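Local coordinates for periplasmic sugar-binding protein (Chloroflexus aurantiacus, PDB 4RXU) that binds D-glucose between its two lobes and probably serves as the solute-binding component of an ABC-type sugar transporter, at residues Ala103-Arg108 / Thr124-Tyr129. Sequence-based numbering, arbitrary orientation. Where two conformers were deposited one is given.
Sequences AAEAAR and TDAVDY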
ATOM      1  N   ALA A 103     -17.789 -12.794   1.405  1.00 11.19           N
ATOM      2  CA  ALA A 103     -16.905 -13.762   0.756  1.00 11.85           C
ATOM      3  C   ALA A 103     -16.109 -14.602   1.753  1.00  9.66           C
ATOM      4  O   ALA A 103     -16.005 -15.838   1.616  1.00 11.26           O
ATOM      5  CB  ALA A 103     -15.974 -13.040  -0.209  1.00 12.84           C
ATOM      6  N   ALA A 104     -15.558 -13.917   2.761  1.00  9.80           N
ATOM      7  CA  ALA A 104     -14.791 -14.587   3.806  1.00  9.41           C
ATOM      8  C   ALA A 104     -15.722 -15.555   4.576  1.00 10.51           C
ATOM      9  O   ALA A 104     -15.367 -16.686   4.889  1.00  8.89           O
ATOM     10  CB  ALA A 104     -14.172 -13.545   4.741  1.00 10.57           C
ATOM     11  N   GLU A 105     -16.922 -15.080   4.880  1.00 10.47           N
ATOM     12  CA  GLU A 105     -17.904 -15.866   5.596  1.00 12.18           C
ATOM     13  C   GLU A 105     -18.320 -17.092   4.797  1.00 10.41           C
ATOM     14  O   GLU A 105     -18.478 -18.175   5.369  1.00 11.17           O
ATOM     15  CB  GLU A 105     -19.105 -14.999   5.969  1.00 12.06           C
ATOM     16  CG  GLU A 105     -18.739 -14.020   7.077  1.00 17.46           C
ATOM     17  CD  GLU A 105     -19.677 -12.845   7.237  1.00 37.74           C
ATOM     18  OE1 GLU A 105     -20.653 -12.690   6.470  1.00 43.27           O
ATOM     19  OE2 GLU A 105     -19.391 -12.042   8.152  1.00 29.74           O
ATOM     20  N   ALA A 106     -18.457 -16.935   3.483  1.00 11.41           N
ATOM     21  CA  ALA A 106     -18.795 -18.066   2.621  1.00 10.68           C
ATOM     22  C   ALA A 106     -17.684 -19.108   2.628  1.00 13.98           C
ATOM     23  O   ALA A 106     -17.949 -20.307   2.633  1.00 11.94           O
ATOM     24  CB  ALA A 106     -19.090 -17.614   1.192  1.00 12.69           C
ATOM     25  N   ALA A 107     -16.443 -18.652   2.613  1.00 12.47           N
ATOM     26  CA  ALA A 107     -15.309 -19.565   2.688  1.00 11.75           C
ATOM     27  C   ALA A 107     -15.328 -20.298   4.011  1.00  9.21           C
ATOM     28  O   ALA A 107     -15.241 -21.546   4.064  1.00  9.99           O
ATOM     29  CB  ALA A 107     -14.004 -18.789   2.535  1.00 12.30           C
ATOM     30  N   ARG A 108     -15.429 -19.547   5.110  1.00 10.76           N
ATOM     31  CA  ARG A 108     -15.455 -20.199   6.440  0.50 10.81           C
ATOM     32  C   ARG A 108     -16.591 -21.219   6.536  1.00 11.33           C
ATOM     33  O   ARG A 108     -16.428 -22.298   7.131  1.00 12.69           O
ATOM     34  CB  ARG A 108     -15.583 -19.207   7.602  0.50 10.60           C
ATOM     35  CG  ARG A 108     -15.668 -19.889   8.980  0.50 11.94           C
ATOM     36  CD  ARG A 108     -15.881 -18.901  10.109  0.50 22.60           C
ATOM     37  NE  ARG A 108     -17.036 -18.072   9.821  0.50 24.95           N
ATOM     38  CZ  ARG A 108     -17.499 -17.118  10.613  0.50 18.19           C
ATOM     39  NH1 ARG A 108     -16.922 -16.867  11.780  0.50 23.41           N
ATOM     40  NH2 ARG A 108     -18.540 -16.416  10.219  0.50 13.43           N
ATOM     41  N   THR A 124     -15.874  -8.809  10.069  1.00 12.15           N
ATOM     42  CA  THR A 124     -16.220 -10.220  10.232  1.00 12.20           C
ATOM     43  C   THR A 124     -15.181 -10.954  11.034  1.00 12.00           C
ATOM     44  O   THR A 124     -13.996 -10.618  11.022  1.00 13.89           O
ATOM     45  CB  THR A 124     -16.419 -10.989   8.902  1.00 14.14           C
ATOM     46  OG1 THR A 124     -16.730 -12.360   9.191  1.00 16.03           O
ATOM     47  CG2 THR A 124     -15.205 -10.938   8.005  1.00 13.12           C
ATOM     48  N   ASP A 125     -15.629 -11.994  11.711  1.00 13.76           N
ATOM     49  CA  ASP A 125     -14.621 -12.820  12.394  0.50 10.91           C
ATOM     50  C   ASP A 125     -14.144 -14.008  11.527  1.00 14.46           C
ATOM     51  O   ASP A 125     -13.300 -14.777  11.976  1.00 13.53           O
ATOM     52  CB  ASP A 125     -15.038 -13.221  13.811  0.50 22.57           C
ATOM     53  CG  ASP A 125     -16.313 -13.976  13.847  0.50 41.20           C
ATOM     54  OD1 ASP A 125     -16.883 -14.251  12.773  0.50 49.53           O
ATOM     55  OD2 ASP A 125     -16.758 -14.291  14.969  0.50 30.87           O
ATOM     56  N   ALA A 126     -14.614 -14.065  10.280  1.00 12.59           N
ATOM     57  CA  ALA A 126     -14.231 -15.075   9.309  1.00 13.42           C
ATOM     58  C   ALA A 126     -12.896 -14.791   8.643  1.00 13.62           C
ATOM     59  O   ALA A 126     -12.743 -15.059   7.468  1.00 16.96           O
ATOM     60  CB  ALA A 126     -15.321 -15.225   8.237  1.00 15.48           C
ATOM     61  N   VAL A 127     -11.935 -14.255   9.380  1.00 11.02           N
ATOM     62  CA  VAL A 127     -10.581 -14.115   8.864  1.00 10.52           C
ATOM     63  C   VAL A 127      -9.654 -14.860   9.821  1.00 10.70           C
ATOM     64  O   VAL A 127      -9.644 -14.536  11.018  1.00 10.34           O
ATOM     65  CB  VAL A 127     -10.154 -12.643   8.729  1.00 11.40           C
ATOM     66  CG1 VAL A 127      -8.785 -12.593   8.096  1.00 13.20           C
ATOM     67  CG2 VAL A 127     -11.173 -11.833   7.935  1.00 14.62           C
ATOM     68  N   ASP A 128      -8.917 -15.859   9.328  1.00 10.90           N
ATOM     69  CA  ASP A 128      -8.057 -16.670  10.209  1.00  9.54           C
ATOM     70  C   ASP A 128      -6.691 -16.035  10.445  1.00  9.26           C
ATOM     71  O   ASP A 128      -6.197 -16.029  11.561  1.00 10.50           O
ATOM     72  CB  ASP A 128      -7.940 -18.084   9.672  1.00 10.90           C
ATOM     73  CG  ASP A 128      -9.281 -18.760   9.646  1.00 13.80           C
ATOM     74  OD1 ASP A 128      -9.840 -18.989  10.733  1.00 20.49           O
ATOM     75  OD2 ASP A 128      -9.810 -18.979   8.550  1.00 13.21           O
ATOM     76  N   TYR A 129      -6.092 -15.518   9.372  1.00  9.70           N
ATOM     77  CA  TYR A 129      -4.735 -14.907   9.419  1.00  9.56           C
ATOM     78  C   TYR A 129      -4.700 -13.724   8.492  1.00  9.31           C
ATOM     79  O   TYR A 129      -5.477 -13.646   7.521  1.00  9.72           O
ATOM     80  CB  TYR A 129      -3.622 -15.915   9.028  1.00 10.82           C
ATOM     81  CG  TYR A 129      -3.634 -17.081   9.956  1.00 12.13           C
ATOM     82  CD1 TYR A 129      -2.978 -17.018  11.184  1.00 13.66           C
ATOM     83  CD2 TYR A 129      -4.411 -18.207   9.668  1.00 14.42           C
ATOM     84  CE1 TYR A 129      -3.060 -18.063  12.089  1.00 17.74           C
ATOM     85  CE2 TYR A 129      -4.508 -19.252  10.571  1.00 17.23           C
ATOM     86  CZ  TYR A 129      -3.825 -19.169  11.779  1.00 20.28           C
ATOM     87  OH  TYR A 129      -3.863 -20.177  12.706  1.00 25.88           O
TER
HETATM   88  O   HOH W   1     -18.590 -16.253  14.543  1.00 46.31           O
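Ala126 sits against the helical turn formed by Ala104, Glu105 and Arg108, and the two residues before it fasten the loop to the helix with polar bonds. The helix 101-109 and the loop linking strands 113-117 and 129-133 belong to the same alpha/beta lobe of a periplasmic sugar-binding protein, where the two strands run parallel in its sheet. Ala126 CB packs 4.0 Å from Ala104 CB and 3.8 Å from Glu105 CG, and also lies over one face of the Arg108 guanidinium, off its centre toward the rim. Its carbonyl oxygen is buried against the methyl of Ala104 and has no polar partner in the model.

An ST turn shapes the loop here. Thr124 OG1 stands anti to its own backbone N (chi1 179°), beside the carbonyl carbon, where it accepts a nearly linear hydrogen bond from Ala126 N at 2.9 Å. The same hydroxyl donates to Glu105 OE2, reaching the anti lone pair of that oxygen, so it is gripped from both segments. Glu105 meets it with a chain extended beyond CG, the two side chains running past each other in opposite directions.

At the more exposed end, Arg108 leaves the helix extended and then bends at chi3 (53°), which brings NH1 to Asp125. In the conformers given here their salt bridge is not a flat, two-pronged pair: guanidinium and carboxylate are turned 76° apart, and one nitrogen serves one oxygen. Both side chains were modelled in a second conformer as well, so the pair is probably not always made. Outside the two segments, Asn328 ND2 hydrogen-bonds to the Thr124 carbonyl and Lys331 NZ to that of Val127. Water 1 donates to Asp125 OD2 and accepts weakly from Arg108 NH1, whose 2.8 Å bond to Asp125 OD1 arrives from above the carboxylate plane.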